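Local atomic coordinates of OBody AM1L10 (Pyrobaculum aerophilum, PDB entry 4GN3), a protein that is an engineered OB-fold binding protein, probably designed to recognise a chosen target, built on a scaffold from a family that binds nucleic acids. Residues P7-H11 with V25-G29; E73-D78 with I108-A112. One frame throughout, in Å; residues are numbered along the deposited sequence.

Both contacts tie loop or terminal segments to the same OB-fold sheet. In interaction 1, residues 7-11 lie against the beginning of strand 24-36; in interaction 2, the loop 73-78 meets the C-terminal end at 108-112. Their centres are 16 Å apart and their nearest atoms about 4 Å, without touching. Strand 79-88 links them: it pairs with strand 24-36 through Val25, Val27 and Gly29, and with strand 105-110 at the end where interaction 2 lies. Interaction 1 also borders a bound buffer molecule, EPE, probably brought in by the crystallisation liquor; about 3 Å separates the nearest atoms of EPE and the His11 side chain.

Interaction 1: residues P7-H11 with V25-G29; sequences PKKTH and VVVAG
One face of the His11 imidazole is covered by Val25, whose CG1 sits 3.8 Å from the ring centroid in a CH-pi contact, displaced toward the rim beside ND1 and CE1. At the ring edge, in its plane, Thr10 OG1 is hydrogen-bonded to His11 ND1 at 2.7 Å; either atom could be the donor. Together, the methyl over the face and the hydroxyl at the edge restrict the rotation of the imidazole. Beyond it, NE2 makes a weak hydrogen bond to a bound EPE molecule, probably a crystallisation component.

The Thr10 hydroxyl also bonds the strand. With OG1 between its own backbone N and carbonyl carbon (chi1 67°), it accepts Val26 N at 2.8 Å in an almost straight bond, 178° at the hydrogen. Val26 O answers by taking two backbone donors, one on each side of its carbonyl plane: Thr10 N at 2.8 Å and His11 N at 3.2 Å. Both polar backbone atoms of Val26 are thus bonded to the loop. Here the segment before the barrel crosses the first long strand, 24-36, of the OB fold, running at 98° to it; the alternate residues Val25 and Val27 pair with strand 79-88.

Val26 points its side chain into the bend of the loop. Its CB is 3.3 Å from Lys8 O, while its two methyls lie against Pro7, with CG1 meeting Pro7 CG at 3.8 Å. Val81 of strand 79-88 adds to this apolar patch. The extended Lys9 chain passes along Ala28, CB and CD both near the alanine methyl, and its ammonium donates to a water that in turn donates to Ala28 O. A second water accepts from Ala28 N at 2.9 Å and lies within hydrogen-bonding distance of His11 O.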
ATOM      1  N   PRO B   7     -10.190 -19.945 -14.471  1.00 31.97           N
ATOM      2  CA  PRO B   7     -11.201 -20.537 -13.598  1.00 31.44           C
ATOM      3  C   PRO B   7     -12.560 -19.863 -13.702  1.00 30.80           C
ATOM      4  O   PRO B   7     -12.662 -18.707 -14.114  1.00 31.06           O
ATOM      5  CB  PRO B   7     -10.613 -20.337 -12.195  1.00 31.43           C
ATOM      6  CG  PRO B   7      -9.736 -19.140 -12.325  1.00 31.08           C
ATOM      7  CD  PRO B   7      -9.160 -19.211 -13.708  1.00 31.81           C
ATOM      8  N   LYS B   8     -13.588 -20.616 -13.335  1.00 31.16           N
ATOM      9  CA  LYS B   8     -14.952 -20.133 -13.253  1.00 32.02           C
ATOM     10  C   LYS B   8     -15.101 -19.240 -12.021  1.00 30.68           C
ATOM     11  O   LYS B   8     -14.634 -19.582 -10.937  1.00 29.31           O
ATOM     12  CB  LYS B   8     -15.898 -21.336 -13.153  1.00 34.69           C
ATOM     13  CG  LYS B   8     -17.378 -21.036 -13.321  1.00 38.36           C
ATOM     14  CD  LYS B   8     -18.183 -22.334 -13.307  1.00 39.83           C
ATOM     15  CE  LYS B   8     -19.607 -22.130 -13.796  1.00 41.66           C
ATOM     16  NZ  LYS B   8     -20.429 -21.334 -12.841  1.00 42.99           N
ATOM     17  N   LYS B   9     -15.742 -18.094 -12.214  1.00 30.23           N
ATOM     18  CA  LYS B   9     -16.107 -17.188 -11.127  1.00 29.60           C
ATOM     19  C   LYS B   9     -16.862 -17.930 -10.020  1.00 29.03           C
ATOM     20  O   LYS B   9     -17.815 -18.665 -10.293  1.00 28.92           O
ATOM     21  CB  LYS B   9     -16.961 -16.062 -11.702  1.00 30.47           C
ATOM     22  CG  LYS B   9     -17.617 -15.130 -10.701  1.00 30.40           C
ATOM     23  CD  LYS B   9     -18.421 -14.102 -11.467  1.00 31.39           C
ATOM     24  CE  LYS B   9     -19.276 -13.246 -10.556  1.00 32.02           C
ATOM     25  NZ  LYS B   9     -19.835 -12.111 -11.342  1.00 32.73           N
ATOM     26  N   THR B  10     -16.428 -17.755  -8.774  1.00 26.83           N
ATOM     27  CA  THR B  10     -17.110 -18.400  -7.647  1.00 25.76           C
ATOM     28  C   THR B  10     -17.930 -17.408  -6.827  1.00 24.89           C
ATOM     29  O   THR B  10     -18.961 -17.763  -6.263  1.00 24.88           O
ATOM     30  CB  THR B  10     -16.129 -19.150  -6.713  1.00 25.63           C
ATOM     31  OG1 THR B  10     -15.273 -18.212  -6.056  1.00 24.45           O
ATOM     32  CG2 THR B  10     -15.282 -20.158  -7.492  1.00 26.68           C
ATOM     33  N   HIS B  11     -17.464 -16.164  -6.767  1.00 23.67           N
ATOM     34  CA  HIS B  11     -18.062 -15.144  -5.915  1.00 23.44           C
ATOM     35  C   HIS B  11     -18.171 -13.831  -6.628  1.00 22.76           C
ATOM     36  O   HIS B  11     -17.259 -13.426  -7.338  1.00 22.57           O
ATOM     37  CB  HIS B  11     -17.217 -14.938  -4.655  1.00 23.27           C
ATOM     38  CG  HIS B  11     -17.243 -16.106  -3.706  1.00 24.16           C
ATOM     39  ND1 HIS B  11     -16.575 -17.243  -3.947  1.00 24.04           N
ATOM     40  CD2 HIS B  11     -17.890 -16.280  -2.485  1.00 25.15           C
ATOM     41  CE1 HIS B  11     -16.787 -18.109  -2.944  1.00 25.12           C
ATOM     42  NE2 HIS B  11     -17.584 -17.516  -2.043  1.00 25.78           N
ATOM     43  N   VAL B  25     -11.223 -18.142  -3.467  1.00 22.44           N
ATOM     44  CA  VAL B  25     -12.317 -17.621  -4.280  1.00 21.62           C
ATOM     45  C   VAL B  25     -11.820 -17.283  -5.677  1.00 21.12           C
ATOM     46  O   VAL B  25     -10.618 -17.089  -5.893  1.00 19.79           O
ATOM     47  CB  VAL B  25     -12.947 -16.341  -3.664  1.00 21.48           C
ATOM     48  CG1 VAL B  25     -13.527 -16.637  -2.284  1.00 21.94           C
ATOM     49  CG2 VAL B  25     -11.930 -15.200  -3.600  1.00 20.96           C
ATOM     50  N   VAL B  26     -12.755 -17.229  -6.622  1.00 20.99           N
ATOM     51  CA  VAL B  26     -12.467 -16.688  -7.937  1.00 21.34           C
ATOM     52  C   VAL B  26     -13.411 -15.519  -8.180  1.00 20.82           C
ATOM     53  O   VAL B  26     -14.627 -15.688  -8.153  1.00 21.30           O
ATOM     54  CB  VAL B  26     -12.627 -17.747  -9.053  1.00 22.18           C
ATOM     55  CG1 VAL B  26     -12.326 -17.125 -10.408  1.00 21.86           C
ATOM     56  CG2 VAL B  26     -11.712 -18.943  -8.799  1.00 22.31           C
ATOM     57  N   VAL B  27     -12.850 -14.332  -8.389  1.00 21.23           N
ATOM     58  CA  VAL B  27     -13.652 -13.158  -8.750  1.00 21.79           C
ATOM     59  C   VAL B  27     -13.414 -12.801 -10.218  1.00 22.15           C
ATOM     60  O   VAL B  27     -12.363 -13.114 -10.776  1.00 22.44           O
ATOM     61  CB  VAL B  27     -13.378 -11.937  -7.834  1.00 21.64           C
ATOM     62  CG1 VAL B  27     -13.823 -12.227  -6.402  1.00 21.84           C
ATOM     63  CG2 VAL B  27     -11.904 -11.544  -7.869  1.00 21.69           C
ATOM     64  N   ALA B  28     -14.408 -12.174 -10.841  1.00 22.63           N
ATOM     65  CA  ALA B  28     -14.316 -11.787 -12.248  1.00 23.26           C
ATOM     66  C   ALA B  28     -15.024 -10.468 -12.468  1.00 22.34           C
ATOM     67  O   ALA B  28     -16.134 -10.264 -11.991  1.00 22.76           O
ATOM     68  CB  ALA B  28     -14.910 -12.870 -13.147  1.00 24.05           C
ATOM     69  N   GLY B  29     -14.365  -9.574 -13.192  1.00 23.47           N
ATOM     70  CA  GLY B  29     -14.914  -8.258 -13.474  1.00 23.53           C
ATOM     71  C   GLY B  29     -13.875  -7.396 -14.146  1.00 24.02           C
ATOM     72  O   GLY B  29     -13.013  -7.902 -14.866  1.00 24.82           O
TER
HETATM   73  O   HOH W   1     -18.502 -10.651 -13.212  1.00 35.64           O
HETATM   74  O   HOH W   2     -16.597 -11.501  -9.072  1.00 22.33           O

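Interaction 2: residues E73-D78 with I108-A112; sequences ELSRED and ILNKA
Ile108, on the last strand of the OB-fold barrel, reaches across to Leu74 in the loop that leads into strand 79-88. CG1 lies anti to its own carbonyl carbon (chi1 -57°), and with the chain extended beyond it CD1 reaches the leucine: Ile108 CD1 meets Leu74 CD1 at 3.6 Å. The same methyl touches Glu73 CB, 3.8 Å away, so the isoleucine tip packs against Glu73 and Leu74 at once. Behind this apolar junction, Leu74 continues onto Val80 and Leu34 of the sheet.

Next in the chain, Leu109 and Asn110 both face Val79 and form a classic beta bulge, which interrupts the regular alternation just before the strand gives out. From Asn110 it is the carbonyl that faces the loop; Asn110 O receives a CA-H...O contact from Asp78 CA at 3.6 Å.

Lys111 starts beside Asp78, with its CB near OD1. From there the extended side chain runs back along the loop and crosses Glu73 at about a right angle. The ion pair at its end is long, Lys111 NZ lying 3.8 Å from Glu73 OE1, so its hold is probably modest.

Ala112, the last modelled residue, puts its methyl on the type II turn Ser75-Asp78: Ala112 CB lies 3.7 Å from Glu77 CB and close to Arg76 O. This turn has its own backbone bond, Asp78 N to Ser75 O. The buried Asp78 carboxylate joins the two segments by dividing its oxygens. OD2 accepts Ser75 N at 2.8 Å from above the carboxylate plane, 65° out of it, whereas OD1 is approached nearly head-on by Ala112 N, at 3.0 Å.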
ATOM      1  N   GLU B  73       1.057  -5.305 -16.710  1.00 31.74           N
ATOM      2  CA  GLU B  73       0.245  -5.255 -17.934  1.00 32.87           C
ATOM      3  C   GLU B  73      -1.132  -4.620 -17.729  1.00 32.09           C
ATOM      4  O   GLU B  73      -1.821  -4.304 -18.703  1.00 29.93           O
ATOM      5  CB  GLU B  73       0.018  -6.661 -18.485  1.00 36.66           C
ATOM      6  CG  GLU B  73       1.252  -7.426 -18.915  1.00 42.26           C
ATOM      7  CD  GLU B  73       0.888  -8.821 -19.390  1.00 47.76           C
ATOM      8  OE1 GLU B  73       0.228  -8.942 -20.450  1.00 51.07           O
ATOM      9  OE2 GLU B  73       1.244  -9.796 -18.695  1.00 51.35           O
ATOM     10  N   LEU B  74      -1.537  -4.457 -16.470  1.00 30.62           N
ATOM     11  CA  LEU B  74      -2.896  -4.028 -16.126  1.00 29.63           C
ATOM     12  C   LEU B  74      -3.182  -2.555 -16.403  1.00 29.10           C
ATOM     13  O   LEU B  74      -2.337  -1.694 -16.160  1.00 28.53           O
ATOM     14  CB  LEU B  74      -3.176  -4.329 -14.648  1.00 29.92           C
ATOM     15  CG  LEU B  74      -4.050  -5.492 -14.167  1.00 30.56           C
ATOM     16  CD1 LEU B  74      -4.121  -6.672 -15.119  1.00 30.72           C
ATOM     17  CD2 LEU B  74      -3.596  -5.945 -12.785  1.00 29.10           C
ATOM     18  N   SER B  75      -4.383  -2.290 -16.912  1.00 29.00           N
ATOM     19  CA  SER B  75      -4.937  -0.941 -17.027  1.00 28.86           C
ATOM     20  C   SER B  75      -6.355  -0.921 -16.462  1.00 28.40           C
ATOM     21  O   SER B  75      -7.024  -1.956 -16.403  1.00 26.81           O
ATOM     22  CB  SER B  75      -4.991  -0.501 -18.495  1.00 29.74           C
ATOM     23  OG  SER B  75      -3.738  -0.678 -19.123  1.00 33.04           O
ATOM     24  N   ARG B  76      -6.820   0.259 -16.063  1.00 28.87           N
ATOM     25  CA  ARG B  76      -8.215   0.425 -15.666  1.00 30.46           C
ATOM     26  C   ARG B  76      -9.119  -0.049 -16.797  1.00 29.77           C
ATOM     27  O   ARG B  76      -8.798   0.132 -17.973  1.00 29.05           O
ATOM     28  CB  ARG B  76      -8.524   1.884 -15.339  1.00 33.28           C
ATOM     29  CG  ARG B  76      -7.876   2.389 -14.060  1.00 37.09           C
ATOM     30  CD  ARG B  76      -8.012   3.900 -13.945  1.00 40.28           C
ATOM     31  NE  ARG B  76      -9.319   4.313 -13.429  1.00 44.84           N
ATOM     32  CZ  ARG B  76      -9.529   4.794 -12.202  1.00 48.22           C
ATOM     33  NH1 ARG B  76      -8.523   4.924 -11.344  1.00 49.77           N
ATOM     34  NH2 ARG B  76     -10.752   5.152 -11.829  1.00 49.75           N
ATOM     35  N   GLU B  77     -10.230  -0.674 -16.421  1.00 28.88           N
ATOM     36  CA  GLU B  77     -11.224  -1.212 -17.359  1.00 29.45           C
ATOM     37  C   GLU B  77     -10.859  -2.556 -18.003  1.00 28.06           C
ATOM     38  O   GLU B  77     -11.705  -3.161 -18.673  1.00 28.27           O
ATOM     39  CB  GLU B  77     -11.632  -0.172 -18.426  1.00 30.97           C
ATOM     40  CG  GLU B  77     -12.327   1.062 -17.867  1.00 33.63           C
ATOM     41  CD  GLU B  77     -13.612   0.737 -17.122  1.00 35.70           C
ATOM     42  OE1 GLU B  77     -13.862   1.365 -16.078  1.00 37.73           O
ATOM     43  OE2 GLU B  77     -14.379  -0.137 -17.577  1.00 38.75           O
ATOM     44  N   ASP B  78      -9.627  -3.032 -17.811  1.00 27.03           N
ATOM     45  CA  ASP B  78      -9.269  -4.394 -18.247  1.00 26.77           C
ATOM     46  C   ASP B  78     -10.203  -5.411 -17.596  1.00 26.49           C
ATOM     47  O   ASP B  78     -10.584  -5.254 -16.431  1.00 26.13           O
ATOM     48  CB  ASP B  78      -7.824  -4.746 -17.889  1.00 27.94           C
ATOM     49  CG  ASP B  78      -6.806  -4.090 -18.803  1.00 28.80           C
ATOM     50  OD1 ASP B  78      -7.198  -3.390 -19.759  1.00 29.92           O
ATOM     51  OD2 ASP B  78      -5.599  -4.274 -18.557  1.00 29.51           O
ATOM     52  N   ILE B 108      -5.881 -11.930 -17.591  1.00 27.53           N
ATOM     53  CA  ILE B 108      -6.442 -10.794 -18.324  1.00 29.10           C
ATOM     54  C   ILE B 108      -7.231 -11.343 -19.510  1.00 30.71           C
ATOM     55  O   ILE B 108      -6.656 -11.932 -20.423  1.00 31.12           O
ATOM     56  CB  ILE B 108      -5.350  -9.814 -18.811  1.00 29.89           C
ATOM     57  CG1 ILE B 108      -4.508  -9.310 -17.633  1.00 29.50           C
ATOM     58  CG2 ILE B 108      -5.976  -8.643 -19.566  1.00 29.95           C
ATOM     59  CD1 ILE B 108      -3.236  -8.600 -18.047  1.00 30.13           C
ATOM     60  N   LEU B 109      -8.549 -11.168 -19.482  1.00 31.22           N
ATOM     61  CA  LEU B 109      -9.413 -11.717 -20.518  1.00 33.31           C
ATOM     62  C   LEU B 109      -9.475 -10.808 -21.734  1.00 36.31           C
ATOM     63  O   LEU B 109      -9.482 -11.285 -22.866  1.00 36.92           O
ATOM     64  CB  LEU B 109     -10.808 -12.020 -19.971  1.00 33.18           C
ATOM     65  CG  LEU B 109     -10.902 -13.195 -18.993  1.00 33.62           C
ATOM     66  CD1 LEU B 109     -12.334 -13.708 -18.928  1.00 34.31           C
ATOM     67  CD2 LEU B 109      -9.938 -14.327 -19.339  1.00 34.46           C
ATOM     68  N   ASN B 110      -9.520  -9.501 -21.498  1.00 38.31           N
ATOM     69  CA  ASN B 110      -9.272  -8.530 -22.561  1.00 42.30           C
ATOM     70  C   ASN B 110      -8.871  -7.165 -22.032  1.00 43.21           C
ATOM     71  O   ASN B 110      -9.306  -6.746 -20.952  1.00 41.71           O
ATOM     72  CB  ASN B 110     -10.457  -8.410 -23.525  1.00 45.62           C
ATOM     73  CG  ASN B 110     -11.725  -7.969 -22.839  1.00 48.00           C
ATOM     74  OD1 ASN B 110     -12.432  -8.780 -22.242  1.00 51.42           O
ATOM     75  ND2 ASN B 110     -12.029  -6.677 -22.930  1.00 50.35           N
ATOM     76  N   LYS B 111      -8.032  -6.485 -22.805  1.00 44.30           N
ATOM     77  CA  LYS B 111      -7.582  -5.144 -22.473  1.00 46.86           C
ATOM     78  C   LYS B 111      -8.585  -4.125 -23.005  1.00 49.09           C
ATOM     79  O   LYS B 111      -9.219  -4.354 -24.040  1.00 51.26           O
ATOM     80  CB  LYS B 111      -6.169  -4.901 -23.015  1.00 48.41           C
ATOM     81  CG  LYS B 111      -5.140  -5.867 -22.439  1.00 50.39           C
ATOM     82  CD  LYS B 111      -3.706  -5.433 -22.698  1.00 51.73           C
ATOM     83  CE  LYS B 111      -2.730  -6.348 -21.970  1.00 53.06           C
ATOM     84  NZ  LYS B 111      -1.306  -5.972 -22.204  1.00 53.69           N
ATOM     85  N   ALA B 112      -8.737  -3.016 -22.282  1.00 48.90           N
ATOM     86  CA  ALA B 112      -9.755  -2.004 -22.584  1.00 50.65           C
ATOM     87  C   ALA B 112      -9.581  -1.363 -23.965  1.00 50.23           C
ATOM     88  O   ALA B 112      -8.510  -0.852 -24.294  1.00 52.26           O
ATOM     89  CB  ALA B 112      -9.773  -0.937 -21.500  1.00 49.95           C
TER